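Local coordinates for protein translation elongation factor 1A (Methanosarcina mazei, PDB 3WND), which probably serves in translation elongation as a SelB/EF-Tu/aIF2γ-like factor, binding GDP and, in its GTP-bound form, cysteinyl-tRNA(Cys), at residues A[48-53]-A[197-202]; A[61-66]-A[240-245]; A[206-211]-A[265-270]; A[223-228]-A[234-239]; A[255-260]-A[271-276]. All coordinates share one frame; numbering follows the deposited sequence.

Interaction 1. Residues A[48-53]-A[197-202]; sequences SDITMY and IDHAFN
Ser48 meets the imidazole of His199 at its edge: OG lies 2.8 Å from NE2, near the ring plane, in a hydrogen bond in which either partner could be the donor. The hydroxyl is brought there by a first torsion of 55°, which sets OG between the backbone N and the carbonyl carbon of Ser48, while CB of the same serine also sits in the ring plane. On the ring's other nitrogen, ND1 of His199 donates to OD1 of Asp198 over 2.6 Å. This bond is fairly straight at 159°, reaches the carboxylate oxygen on its anti side, and stays close to the imidazole plane. With both nitrogens engaged, the ring's rotation is fixed, and the adjacent carboxylate, which also pairs with Arg254, would tend to favour a protonated ND1. CD1 of Ile50 lies near the ring plane at the CE1 edge of His199, 4.2 Å from CE1. A leucine in place of His199 would probably leave the hydroxyl of Ser48 and OD1 of Asp198 without their common partner. The guanidinium of Arg269 links Asp49 to the carbonyl of Asp198 and makes a weak bond to Ser48 OG. The His-carboxylate pair falls at a classic beta bulge, where Asp198 and His199 both face Leu211, and it forms part of the interface between the nucleotide-binding domain and the beta barrel that follows it.

Interaction 2. Residues A[61-66]-A[240-245]; sequences NMVFVD and QSHDVD
The carbonyl O of Asn61 accepts a hydrogen bond from a water 2.8 Å away, and the same water lies at the edge of the His242 ring, in its plane, with a weak 3.4 Å link to NE2. Beyond this bridge the contact is a stack. The amide of Asn61 and the imidazole of His242 lie with their planes 29° apart, the two side chains running antiparallel as they pass. CB of Asn61 comes within 3.3 Å of CD2 of His242, and CA of Asn61 stands over one ring face, displaced toward the rim. Obliquely, from the side of the ring away from Asn61, the methyl CG2 of Val63 approaches CE1 of His242 at 3.5 Å, while the carbonyl O of Met62 sits near the ring plane at the edge. His242 lies in the type I' turn from Ser241 to Val244, which closes the hairpin between strands 232-241 and 244-246. The hairpin tip thus rests on the first residues of strand 61-66 of the nucleotide-binding domain. A stack, a methyl and one weak water link carry this domain contact, so it depends on shape more than on direct polar pairing.

Interaction 3. Residues A[206-211]-A[265-270]; sequences KGCVVL and KDIERG
A single methyl group, CD1 of Ile267, carries the whole contact, touching Cys208 and Val210 at equal distances. SG of Cys208 lies 3.8 Å from CD1 of Ile267, and CG1 of Val210 is likewise 3.8 Å from that methyl. Two residues apart on strand 207-216, the cysteine and the valine present their side chains on the same face, and the isoleucine reaches them from a loop between strands 254-260 and 272-274. Its CG1 branch turns beside the backbone N and continues extended (chi2 -174°), which carries CD1 out to the strand. The sulfur of Cys208 gets there by the opposite choice, standing trans to its own backbone N with chi1 at -179°. The side chains of Val210 and Ile267 run roughly perpendicular, so their branches meet through methyls and do not lie along each other. Val262 packs on both Cys208 and Ile267, and Ala200 of the neighbouring strand 194-203 also touches the isoleucine, so the loop packs against that face of the sheet. All three touching residues are buried. Without a polar bond between the segments, sulfur and methyl groups meet here through dispersion and exclusion of water, a wholly nonpolar contact in the interior.

Interaction 4. Residues A[223-228]-A[234-239]; sequences DKTKIF and IEIRSI
Ile234 and Thr225 are joined by a pair of backbone hydrogen bonds: N of Ile234 donates to O of Thr225 over 2.8 Å, and N of Thr225 donates back to O of Ile234 over 3.0 Å. The first is nearly straight at 172°, although its donor stands above the carbonyl plane. A third bond, 2.9 Å from N of Ile236 to O of Asp223, continues the pairing. Next comes a long salt bridge, NZ of Lys224 to OE1 of Glu235 at 3.5 Å, made across the non-hydrogen-bonded pair. The lysine bends at its third and fourth torsions to reach the extended glutamate, which also pairs with Lys260. On the face carrying Thr225 and Ile234, these two side chains extend in parallel from their strands, with the threonine hydroxyl bound to Asp275. Ile227 runs nearly perpendicular to Ile234, their CG2 methyls 3.6 Å apart. A chi1 of 60° holds CG1 of Ile234 between its backbone N and carbonyl carbon, leaning over the backbone of Lys226. Replacing Ile234 by alanine would probably open a gap beside Ile227 and Thr225. This is an antiparallel beta hairpin, strands 224-228 and 232-241, within the curled sheet of the second domain, a beta barrel as in other EF-Tu-like factors.

Interaction 5. Residues A[255-260]-A[271-276]; sequences VGMRLK and FIISDK
CD1 of Ile273 points between Met257 and Leu259, lying 4.2 Å from SD of the methionine and 4.1 Å from CD2 of the leucine. All three side chains choose a first torsion near -60°, with CG, or CG1 in the isoleucine, beside the backbone N. What follows that first step separates them. Ile273 continues with chi2 at 165°, so its longer branch is stretched out and delivers the terminal methyl. Met257 is extended beyond CG and runs antiparallel to the isoleucine as it passes, offering the flank of its sulfur. Leu259, in contrast, meets Ile273 tip to tip, one methyl against another. Strands 254-260 and 272-274 do not pair with each other here: the alpha carbons of Leu259 and Ile273 are 10.2 Å apart, the separation of walls facing each other across the interior of a beta barrel, the fold expected of the second domain in this family. Strand 207-216 flanks the first wall, where Val210 packs on both Met257 and Leu259. Strand 194-203 flanks the second, with Ile195 lying against Ile273. Ile239 from strand 232-241 adds a further side chain next to Met257, and Thr225 and Ile234 of the neighbouring hairpin reach Ile273.

Interactions 3, 4 and 5 belong to one curled antiparallel sheet and share its interior; the centres of interactions 4 and 5 are about 5 Å apart, those of 3 and 5 about 9 Å. Ile227 links the hairpin to the loop, its CD1 lying 3.6 Å from CD1 of Ile267. Interactions 1 and 2 instead tie this barrel to neighbouring strands 51-55 and 61-66 of the nucleotide-binding domain, their centres about 12 Å apart. Arg269, two residues after Ile267 in the same loop, is shared with interaction 1. The side chains of Ile50 and GDP-binding Arg34 are about 9 Å apart, though this model holds no nucleotide; Asp66, ending segment 61-66, bonds to Thr35 of that site.

Interaction 1. Residues A[48-53]-A[197-202]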
# COMPACT_ATOMS: atom_id res chain seq x y z
N SER A 48 -11.61 7.63 -4.82
CA SER A 48 -11.31 7.53 -6.25
C SER A 48 -11.40 6.04 -6.71
O SER A 48 -12.49 5.43 -6.65
CB SER A 48 -9.88 8.10 -6.48
OG SER A 48 -8.88 7.47 -5.66
N ASP A 49 -10.27 5.41 -7.06
CA ASP A 49 -10.32 3.91 -7.20
C ASP A 49 -10.07 3.22 -5.86
O ASP A 49 -10.18 1.98 -5.78
CB ASP A 49 -9.29 3.37 -8.19
CG ASP A 49 -7.87 3.77 -7.80
OD1 ASP A 49 -7.65 4.76 -7.06
OD2 ASP A 49 -6.98 3.09 -8.23
N ILE A 50 -9.74 4.01 -4.84
CA ILE A 50 -9.61 3.57 -3.46
C ILE A 50 -10.41 4.53 -2.62
O ILE A 50 -10.68 5.62 -3.05
CB ILE A 50 -8.15 3.51 -2.90
CG1 ILE A 50 -7.41 4.84 -3.11
CG2 ILE A 50 -7.34 2.40 -3.63
CD1 ILE A 50 -6.12 4.98 -2.27
N THR A 51 -10.81 4.09 -1.41
CA THR A 51 -11.55 5.00 -0.50
C THR A 51 -11.00 5.00 0.90
O THR A 51 -10.76 3.95 1.47
CB THR A 51 -13.09 4.65 -0.48
OG1 THR A 51 -13.62 4.69 -1.83
CG2 THR A 51 -13.88 5.56 0.37
N MET A 52 -10.78 6.21 1.44
CA MET A 52 -10.23 6.37 2.75
C MET A 52 -11.38 6.50 3.69
O MET A 52 -12.38 7.18 3.39
CB MET A 52 -9.47 7.66 2.99
CG MET A 52 -8.60 8.20 1.88
SD MET A 52 -7.78 6.93 0.92
CE MET A 52 -6.24 6.92 1.74
N TYR A 53 -11.23 5.87 4.83
CA TYR A 53 -12.16 5.97 5.93
C TYR A 53 -11.33 6.40 7.11
O TYR A 53 -10.47 5.68 7.60
CB TYR A 53 -12.86 4.62 6.25
CG TYR A 53 -13.81 4.25 5.13
CD1 TYR A 53 -13.38 3.53 4.03
CD2 TYR A 53 -15.16 4.62 5.18
CE1 TYR A 53 -14.23 3.23 2.95
CE2 TYR A 53 -16.04 4.29 4.13
CZ TYR A 53 -15.57 3.59 3.03
OH TYR A 53 -16.38 3.21 1.99
N ILE A 197 2.68 10.90 -3.02
CA ILE A 197 1.44 11.52 -3.26
C ILE A 197 0.40 10.59 -3.84
O ILE A 197 0.68 9.90 -4.80
CB ILE A 197 1.67 12.66 -4.31
CG1 ILE A 197 2.56 13.80 -3.66
CG2 ILE A 197 0.31 13.17 -4.80
CD1 ILE A 197 3.10 14.76 -4.72
N ASP A 198 -0.79 10.50 -3.21
CA ASP A 198 -1.78 9.58 -3.78
C ASP A 198 -2.91 10.34 -4.48
O ASP A 198 -3.65 9.75 -5.31
CB ASP A 198 -2.36 8.56 -2.74
CG ASP A 198 -2.71 9.16 -1.45
OD1 ASP A 198 -3.68 9.92 -1.37
OD2 ASP A 198 -2.07 8.80 -0.46
N HIS A 199 -3.06 11.65 -4.15
CA HIS A 199 -4.11 12.46 -4.81
C HIS A 199 -3.57 13.87 -4.89
O HIS A 199 -2.81 14.33 -4.05
CB HIS A 199 -5.42 12.49 -4.01
CG HIS A 199 -6.10 11.19 -3.92
ND1 HIS A 199 -5.73 10.22 -2.97
CD2 HIS A 199 -7.15 10.62 -4.70
CE1 HIS A 199 -6.55 9.10 -3.13
NE2 HIS A 199 -7.43 9.36 -4.17
N ALA A 200 -4.02 14.61 -5.89
CA ALA A 200 -3.64 16.03 -6.07
C ALA A 200 -4.91 16.72 -6.62
O ALA A 200 -5.51 16.26 -7.62
CB ALA A 200 -2.50 16.18 -7.12
N PHE A 201 -5.21 17.89 -6.09
CA PHE A 201 -6.27 18.70 -6.62
C PHE A 201 -6.14 20.16 -6.31
O PHE A 201 -5.30 20.58 -5.46
CB PHE A 201 -7.63 18.22 -6.14
CG PHE A 201 -7.65 17.87 -4.71
CD1 PHE A 201 -7.89 18.85 -3.71
CD2 PHE A 201 -7.36 16.52 -4.29
CE1 PHE A 201 -7.90 18.49 -2.34
CE2 PHE A 201 -7.39 16.18 -2.97
CZ PHE A 201 -7.64 17.16 -1.97
N ASN A 202 -6.91 20.96 -7.07
CA ASN A 202 -6.94 22.39 -6.79
C ASN A 202 -7.96 22.67 -5.70
O ASN A 202 -9.06 22.13 -5.74
CB ASN A 202 -7.25 23.21 -8.06
CG ASN A 202 -6.40 24.45 -8.13
OD1 ASN A 202 -5.19 24.37 -7.96
ND2 ASN A 202 -7.02 25.61 -8.34

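Interaction 2. Residues A[61-66]-A[240-245]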
# COMPACT_ATOMS: atom_id res chain seq x y z
N ASN A 61 -4.63 8.59 14.85
CA ASN A 61 -5.08 9.08 13.59
C ASN A 61 -5.03 7.85 12.71
O ASN A 61 -3.98 7.40 12.30
CB ASN A 61 -4.13 10.17 13.14
CG ASN A 61 -4.29 11.44 13.95
OD1 ASN A 61 -5.30 11.61 14.62
ND2 ASN A 61 -3.31 12.39 13.83
N MET A 62 -6.18 7.21 12.54
CA MET A 62 -6.24 5.94 11.74
C MET A 62 -6.83 6.29 10.41
O MET A 62 -7.82 7.10 10.32
CB MET A 62 -7.10 4.89 12.42
CG MET A 62 -6.55 4.44 13.70
SD MET A 62 -6.92 2.70 13.83
CE MET A 62 -5.81 2.31 15.20
N VAL A 63 -6.25 5.75 9.35
CA VAL A 63 -6.84 5.84 8.04
C VAL A 63 -6.95 4.40 7.55
O VAL A 63 -5.94 3.65 7.55
CB VAL A 63 -6.00 6.68 7.08
CG1 VAL A 63 -6.62 6.70 5.67
CG2 VAL A 63 -5.82 8.09 7.70
N PHE A 64 -8.18 4.03 7.17
CA PHE A 64 -8.43 2.68 6.56
C PHE A 64 -8.68 2.86 5.10
O PHE A 64 -9.55 3.58 4.69
CB PHE A 64 -9.64 1.99 7.23
CG PHE A 64 -9.50 1.87 8.68
CD1 PHE A 64 -10.00 2.86 9.52
CD2 PHE A 64 -8.89 0.77 9.21
CE1 PHE A 64 -9.81 2.74 10.89
CE2 PHE A 64 -8.77 0.62 10.59
CZ PHE A 64 -9.24 1.63 11.43
N VAL A 65 -7.91 2.17 4.28
CA VAL A 65 -8.03 2.37 2.86
C VAL A 65 -8.66 1.12 2.30
O VAL A 65 -8.11 -0.01 2.39
CB VAL A 65 -6.63 2.57 2.27
CG1 VAL A 65 -6.77 2.78 0.79
CG2 VAL A 65 -5.96 3.71 3.02
N ASP A 66 -9.85 1.32 1.75
CA ASP A 66 -10.56 0.23 1.08
C ASP A 66 -10.15 0.19 -0.36
O ASP A 66 -10.37 1.19 -1.13
CB ASP A 66 -12.08 0.48 1.21
CG ASP A 66 -12.97 -0.55 0.40
OD1 ASP A 66 -12.51 -1.59 -0.08
OD2 ASP A 66 -14.20 -0.26 0.32
N GLN A 240 -1.32 19.59 6.64
CA GLN A 240 -2.51 19.33 7.49
C GLN A 240 -2.52 17.81 7.82
O GLN A 240 -2.19 16.99 6.95
CB GLN A 240 -3.82 19.68 6.69
CG GLN A 240 -4.02 21.15 6.52
CD GLN A 240 -3.16 21.87 5.44
OE1 GLN A 240 -2.59 22.89 5.78
NE2 GLN A 240 -3.10 21.39 4.16
N SER A 241 -2.89 17.45 9.05
CA SER A 241 -3.17 16.05 9.36
C SER A 241 -4.51 15.98 10.04
O SER A 241 -4.70 16.70 11.04
CB SER A 241 -2.03 15.30 10.13
OG SER A 241 -2.02 13.87 9.77
N HIS A 242 -5.41 15.11 9.50
CA HIS A 242 -6.79 14.94 10.09
C HIS A 242 -7.30 16.31 10.46
O HIS A 242 -7.71 16.56 11.60
CB HIS A 242 -6.75 13.95 11.27
CG HIS A 242 -6.41 12.54 10.81
ND1 HIS A 242 -7.40 11.63 10.45
CD2 HIS A 242 -5.19 11.93 10.55
CE1 HIS A 242 -6.81 10.46 10.09
NE2 HIS A 242 -5.45 10.63 10.14
N ASP A 243 -7.30 17.19 9.45
CA ASP A 243 -8.02 18.48 9.51
C ASP A 243 -7.32 19.65 10.23
O ASP A 243 -7.88 20.76 10.30
CB ASP A 243 -9.47 18.25 10.04
CG ASP A 243 -10.23 17.17 9.21
OD1 ASP A 243 -10.25 17.40 8.01
OD2 ASP A 243 -10.77 16.12 9.72
N VAL A 244 -6.07 19.46 10.69
CA VAL A 244 -5.43 20.44 11.56
C VAL A 244 -4.03 20.71 10.98
O VAL A 244 -3.33 19.73 10.65
CB VAL A 244 -5.30 19.88 13.02
CG1 VAL A 244 -4.63 20.92 13.88
CG2 VAL A 244 -6.68 19.58 13.63
N ASP A 245 -3.63 21.99 10.84
CA ASP A 245 -2.30 22.32 10.36
C ASP A 245 -1.25 21.92 11.39
O ASP A 245 -1.46 22.14 12.60
CB ASP A 245 -2.13 23.83 10.13
CG ASP A 245 -2.81 24.32 8.88
OD1 ASP A 245 -3.46 23.49 8.16
OD2 ASP A 245 -2.68 25.56 8.64
O HOH W 1 -3.16 8.13 9.77

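Interaction 3. Residues A[206-211]-A[265-270]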
# COMPACT_ATOMS: atom_id res chain seq x y z
N LYS A 206 -6.82 28.03 -1.86
CA LYS A 206 -5.68 27.30 -1.26
C LYS A 206 -4.66 26.98 -2.38
O LYS A 206 -3.43 26.98 -2.15
CB LYS A 206 -6.16 26.01 -0.51
CG LYS A 206 -6.62 26.16 0.98
CD LYS A 206 -6.85 24.79 1.72
CE LYS A 206 -5.57 24.18 2.36
NZ LYS A 206 -5.58 22.81 2.99
N GLY A 207 -5.21 26.74 -3.59
CA GLY A 207 -4.45 26.35 -4.77
C GLY A 207 -4.07 24.89 -4.66
O GLY A 207 -4.92 24.06 -4.20
N CYS A 208 -2.81 24.55 -5.03
CA CYS A 208 -2.41 23.15 -5.22
C CYS A 208 -2.35 22.43 -3.84
O CYS A 208 -1.55 22.85 -2.96
CB CYS A 208 -1.05 23.05 -5.89
SG CYS A 208 -0.49 21.32 -6.19
N VAL A 209 -3.15 21.38 -3.68
CA VAL A 209 -3.12 20.52 -2.50
C VAL A 209 -2.79 19.07 -2.94
O VAL A 209 -3.33 18.55 -3.95
CB VAL A 209 -4.45 20.60 -1.71
CG1 VAL A 209 -4.49 19.52 -0.57
CG2 VAL A 209 -4.61 22.03 -1.18
N VAL A 210 -1.90 18.39 -2.18
CA VAL A 210 -1.67 16.98 -2.47
C VAL A 210 -1.96 16.24 -1.18
O VAL A 210 -1.77 16.78 -0.09
CB VAL A 210 -0.23 16.71 -2.93
CG1 VAL A 210 0.04 17.38 -4.29
CG2 VAL A 210 0.78 17.04 -1.84
N LEU A 211 -2.43 15.02 -1.32
CA LEU A 211 -2.64 14.11 -0.15
C LEU A 211 -1.66 12.98 -0.40
O LEU A 211 -1.42 12.48 -1.55
CB LEU A 211 -4.03 13.53 -0.14
CG LEU A 211 -5.17 14.55 -0.39
CD1 LEU A 211 -6.50 13.83 -0.32
CD2 LEU A 211 -5.11 15.69 0.60
N LYS A 265 -2.83 20.17 -11.80
CA LYS A 265 -3.00 19.48 -13.10
C LYS A 265 -1.67 18.78 -13.59
O LYS A 265 -1.66 17.92 -14.47
CB LYS A 265 -3.45 20.49 -14.21
CG LYS A 265 -2.35 21.50 -14.60
CD LYS A 265 -2.73 22.37 -15.79
CE LYS A 265 -1.53 23.25 -16.11
NZ LYS A 265 -0.59 22.59 -17.05
N ASP A 266 -0.53 19.17 -13.07
CA ASP A 266 0.75 18.57 -13.48
C ASP A 266 1.24 17.48 -12.51
O ASP A 266 2.36 16.95 -12.67
CB ASP A 266 1.79 19.65 -13.57
CG ASP A 266 1.47 20.64 -14.64
OD1 ASP A 266 0.98 20.21 -15.75
OD2 ASP A 266 1.70 21.85 -14.37
N ILE A 267 0.41 17.14 -11.52
CA ILE A 267 0.78 16.11 -10.53
C ILE A 267 -0.12 14.90 -10.73
O ILE A 267 -1.35 15.07 -10.79
CB ILE A 267 0.64 16.66 -9.07
CG1 ILE A 267 1.53 17.94 -8.98
CG2 ILE A 267 1.01 15.58 -8.08
CD1 ILE A 267 1.59 18.50 -7.53
N GLU A 268 0.48 13.70 -10.66
CA GLU A 268 -0.32 12.44 -10.65
C GLU A 268 -0.01 11.61 -9.38
O GLU A 268 1.06 11.81 -8.70
CB GLU A 268 0.08 11.62 -11.93
CG GLU A 268 -0.23 12.31 -13.27
CD GLU A 268 -1.74 12.64 -13.49
OE1 GLU A 268 -2.65 11.90 -12.99
OE2 GLU A 268 -2.03 13.56 -14.23
N ARG A 269 -0.96 10.75 -9.00
CA ARG A 269 -0.61 9.75 -8.02
C ARG A 269 0.74 9.06 -8.39
O ARG A 269 0.95 8.67 -9.54
CB ARG A 269 -1.70 8.66 -7.95
CG ARG A 269 -1.32 7.49 -7.03
CD ARG A 269 -2.38 6.40 -7.01
NE ARG A 269 -3.58 7.02 -6.48
CZ ARG A 269 -4.75 6.38 -6.47
NH1 ARG A 269 -4.80 5.08 -6.78
NH2 ARG A 269 -5.81 7.01 -6.03
N GLY A 270 1.66 8.93 -7.44
CA GLY A 270 2.91 8.31 -7.81
C GLY A 270 4.09 9.30 -7.77
O GLY A 270 5.25 8.89 -7.70

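Interaction 4. Residues A[223-228]-A[234-239]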
# COMPACT_ATOMS: atom_id res chain seq x y z
N ASP A 223 9.35 23.79 4.13
CA ASP A 223 10.48 23.19 3.44
C ASP A 223 10.53 23.60 1.96
O ASP A 223 9.52 23.74 1.30
CB ASP A 223 10.34 21.64 3.44
CG ASP A 223 10.97 21.01 4.71
OD1 ASP A 223 11.66 21.71 5.50
OD2 ASP A 223 10.73 19.78 4.81
N LYS A 224 11.73 23.86 1.51
CA LYS A 224 11.94 24.06 0.11
C LYS A 224 12.55 22.77 -0.38
O LYS A 224 13.61 22.35 0.10
CB LYS A 224 12.90 25.25 -0.05
CG LYS A 224 12.28 26.60 0.46
CD LYS A 224 13.13 27.81 -0.03
CE LYS A 224 12.39 28.58 -1.14
NZ LYS A 224 11.01 29.03 -0.75
N THR A 225 11.89 22.12 -1.35
CA THR A 225 12.31 20.76 -1.72
C THR A 225 11.91 20.61 -3.13
O THR A 225 11.82 21.66 -3.84
CB THR A 225 11.71 19.74 -0.72
OG1 THR A 225 12.17 18.43 -1.01
CG2 THR A 225 10.17 19.81 -0.64
N LYS A 226 11.74 19.38 -3.62
CA LYS A 226 11.42 19.16 -5.06
C LYS A 226 10.28 18.16 -5.24
O LYS A 226 9.92 17.47 -4.28
CB LYS A 226 12.60 18.63 -5.83
CG LYS A 226 13.77 19.66 -5.98
CD LYS A 226 14.85 19.08 -6.96
CE LYS A 226 15.97 20.08 -7.27
NZ LYS A 226 16.69 19.59 -8.48
N ILE A 227 9.72 18.12 -6.45
CA ILE A 227 8.76 17.09 -6.77
C ILE A 227 9.26 16.35 -7.99
O ILE A 227 9.68 17.04 -8.98
CB ILE A 227 7.33 17.66 -6.91
CG1 ILE A 227 6.26 16.53 -7.04
CG2 ILE A 227 7.25 18.73 -8.02
CD1 ILE A 227 4.87 17.10 -6.79
N PHE A 228 9.11 15.04 -7.96
CA PHE A 228 9.57 14.14 -9.04
C PHE A 228 8.40 13.28 -9.47
O PHE A 228 7.55 12.98 -8.63
CB PHE A 228 10.69 13.21 -8.50
CG PHE A 228 11.92 13.96 -8.16
CD1 PHE A 228 12.12 14.40 -6.90
CD2 PHE A 228 12.88 14.18 -9.15
CE1 PHE A 228 13.25 15.16 -6.56
CE2 PHE A 228 14.00 14.92 -8.86
CZ PHE A 228 14.20 15.39 -7.55
N ILE A 234 9.82 23.16 -5.19
CA ILE A 234 8.52 23.49 -4.64
C ILE A 234 8.73 23.94 -3.22
O ILE A 234 9.82 23.76 -2.70
CB ILE A 234 7.50 22.31 -4.74
CG1 ILE A 234 8.06 21.07 -3.96
CG2 ILE A 234 7.25 21.85 -6.18
CD1 ILE A 234 6.98 20.02 -3.60
N GLU A 235 7.72 24.63 -2.67
CA GLU A 235 7.80 24.94 -1.21
C GLU A 235 6.56 24.36 -0.63
O GLU A 235 5.47 24.52 -1.22
CB GLU A 235 7.82 26.51 -0.96
CG GLU A 235 7.74 26.90 0.54
CD GLU A 235 7.52 28.39 0.71
OE1 GLU A 235 7.53 29.15 -0.31
OE2 GLU A 235 7.26 28.79 1.86
N ILE A 236 6.70 23.78 0.57
CA ILE A 236 5.54 23.36 1.33
C ILE A 236 4.95 24.53 2.10
O ILE A 236 5.58 25.05 3.05
CB ILE A 236 5.96 22.26 2.28
CG1 ILE A 236 6.48 21.06 1.43
CG2 ILE A 236 4.73 21.87 3.17
CD1 ILE A 236 6.87 19.84 2.28
N ARG A 237 3.79 25.02 1.65
CA ARG A 237 3.16 26.16 2.30
C ARG A 237 2.41 25.83 3.61
O ARG A 237 2.28 26.70 4.49
CB ARG A 237 2.15 26.82 1.36
CG ARG A 237 2.69 27.51 0.14
CD ARG A 237 1.65 28.21 -0.72
NE ARG A 237 0.80 27.26 -1.40
CZ ARG A 237 -0.05 27.57 -2.38
NH1 ARG A 237 -0.15 28.78 -2.75
NH2 ARG A 237 -0.79 26.60 -2.93
N SER A 238 1.85 24.59 3.74
CA SER A 238 1.27 24.17 5.05
C SER A 238 1.12 22.67 4.94
O SER A 238 1.16 22.11 3.85
CB SER A 238 -0.13 24.80 5.31
OG SER A 238 -0.97 24.45 4.22
N ILE A 239 1.08 22.03 6.09
CA ILE A 239 0.83 20.58 6.15
C ILE A 239 -0.39 20.45 7.05
O ILE A 239 -0.39 20.99 8.20
CB ILE A 239 2.05 19.88 6.80
CG1 ILE A 239 3.37 20.26 6.04
CG2 ILE A 239 1.82 18.36 6.84
CD1 ILE A 239 4.63 19.59 6.58

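Interaction 5. Residues A[255-260]-A[271-276]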
# COMPACT_ATOMS: atom_id res chain seq x y z
N VAL A 255 -0.81 13.01 5.25
CA VAL A 255 -0.78 14.46 5.16
C VAL A 255 -1.59 14.96 3.96
O VAL A 255 -1.89 14.26 2.96
CB VAL A 255 0.70 15.05 4.97
CG1 VAL A 255 1.55 14.77 6.16
CG2 VAL A 255 1.25 14.46 3.61
N GLY A 256 -2.03 16.19 4.18
CA GLY A 256 -2.47 17.01 3.05
C GLY A 256 -1.49 18.18 3.02
O GLY A 256 -1.11 18.71 4.09
N MET A 257 -0.99 18.53 1.86
CA MET A 257 -0.02 19.64 1.80
C MET A 257 -0.39 20.64 0.73
O MET A 257 -0.69 20.29 -0.47
CB MET A 257 1.41 19.14 1.48
CG MET A 257 1.92 18.13 2.54
SD MET A 257 3.57 17.55 2.01
CE MET A 257 4.19 17.05 3.63
N ARG A 258 -0.30 21.92 1.13
CA ARG A 258 -0.47 23.03 0.16
C ARG A 258 0.89 23.27 -0.40
O ARG A 258 1.87 23.52 0.36
CB ARG A 258 -1.00 24.26 0.89
CG ARG A 258 -2.03 25.00 0.09
CD ARG A 258 -2.89 25.86 1.02
NE ARG A 258 -2.32 27.19 1.27
CZ ARG A 258 -1.94 27.67 2.47
NH1 ARG A 258 -2.02 26.94 3.63
NH2 ARG A 258 -1.46 28.90 2.53
N LEU A 259 1.01 23.21 -1.72
CA LEU A 259 2.33 23.38 -2.37
C LEU A 259 2.32 24.70 -3.18
O LEU A 259 1.34 25.04 -3.87
CB LEU A 259 2.56 22.24 -3.41
CG LEU A 259 2.47 20.81 -2.83
CD1 LEU A 259 2.84 19.89 -4.00
CD2 LEU A 259 3.31 20.66 -1.56
N LYS A 260 3.45 25.40 -3.10
CA LYS A 260 3.79 26.56 -3.99
C LYS A 260 4.72 26.12 -5.15
O LYS A 260 5.67 25.26 -4.99
CB LYS A 260 4.43 27.74 -3.18
CG LYS A 260 4.49 29.09 -3.98
CD LYS A 260 5.30 30.22 -3.32
CE LYS A 260 4.85 30.52 -1.90
NZ LYS A 260 5.79 31.51 -1.27
N PHE A 271 3.77 10.58 -7.82
CA PHE A 271 4.81 11.59 -7.71
C PHE A 271 5.34 11.59 -6.31
O PHE A 271 4.63 11.17 -5.35
CB PHE A 271 4.19 12.99 -8.06
CG PHE A 271 4.12 13.25 -9.57
CD1 PHE A 271 3.83 12.23 -10.47
CD2 PHE A 271 4.33 14.54 -10.06
CE1 PHE A 271 3.74 12.51 -11.87
CE2 PHE A 271 4.24 14.79 -11.42
CZ PHE A 271 3.97 13.82 -12.33
N ILE A 272 6.55 12.06 -6.13
CA ILE A 272 7.23 12.02 -4.85
C ILE A 272 7.77 13.41 -4.53
O ILE A 272 8.36 14.10 -5.41
CB ILE A 272 8.48 11.07 -4.94
CG1 ILE A 272 7.99 9.60 -5.23
CG2 ILE A 272 9.22 11.07 -3.60
CD1 ILE A 272 9.16 8.67 -5.57
N ILE A 273 7.59 13.82 -3.29
CA ILE A 273 8.21 15.02 -2.85
C ILE A 273 9.45 14.59 -2.06
O ILE A 273 9.36 13.82 -1.03
CB ILE A 273 7.29 15.87 -1.89
CG1 ILE A 273 6.06 16.38 -2.73
CG2 ILE A 273 8.09 17.01 -1.25
CD1 ILE A 273 4.92 16.90 -1.88
N SER A 274 10.61 15.10 -2.45
CA SER A 274 11.85 14.79 -1.83
C SER A 274 12.90 15.65 -2.46
O SER A 274 12.67 16.27 -3.52
CB SER A 274 12.25 13.30 -1.88
OG SER A 274 12.89 13.01 -3.03
N ASP A 275 14.09 15.63 -1.86
CA ASP A 275 15.19 16.50 -2.44
C ASP A 275 15.84 15.82 -3.64
O ASP A 275 16.48 16.48 -4.45
CB ASP A 275 16.22 16.76 -1.36
CG ASP A 275 15.77 17.79 -0.36
OD1 ASP A 275 14.82 18.54 -0.63
OD2 ASP A 275 16.43 17.90 0.65
N LYS A 276 15.76 14.48 -3.74
CA LYS A 276 16.44 13.81 -4.88
C LYS A 276 15.75 12.44 -5.11
O LYS A 276 15.59 11.62 -4.18
CB LYS A 276 17.92 13.56 -4.48
CG LYS A 276 18.72 12.80 -5.49
CD LYS A 276 18.67 13.47 -6.89
CE LYS A 276 19.63 12.82 -7.91
NZ LYS A 276 19.28 11.38 -8.21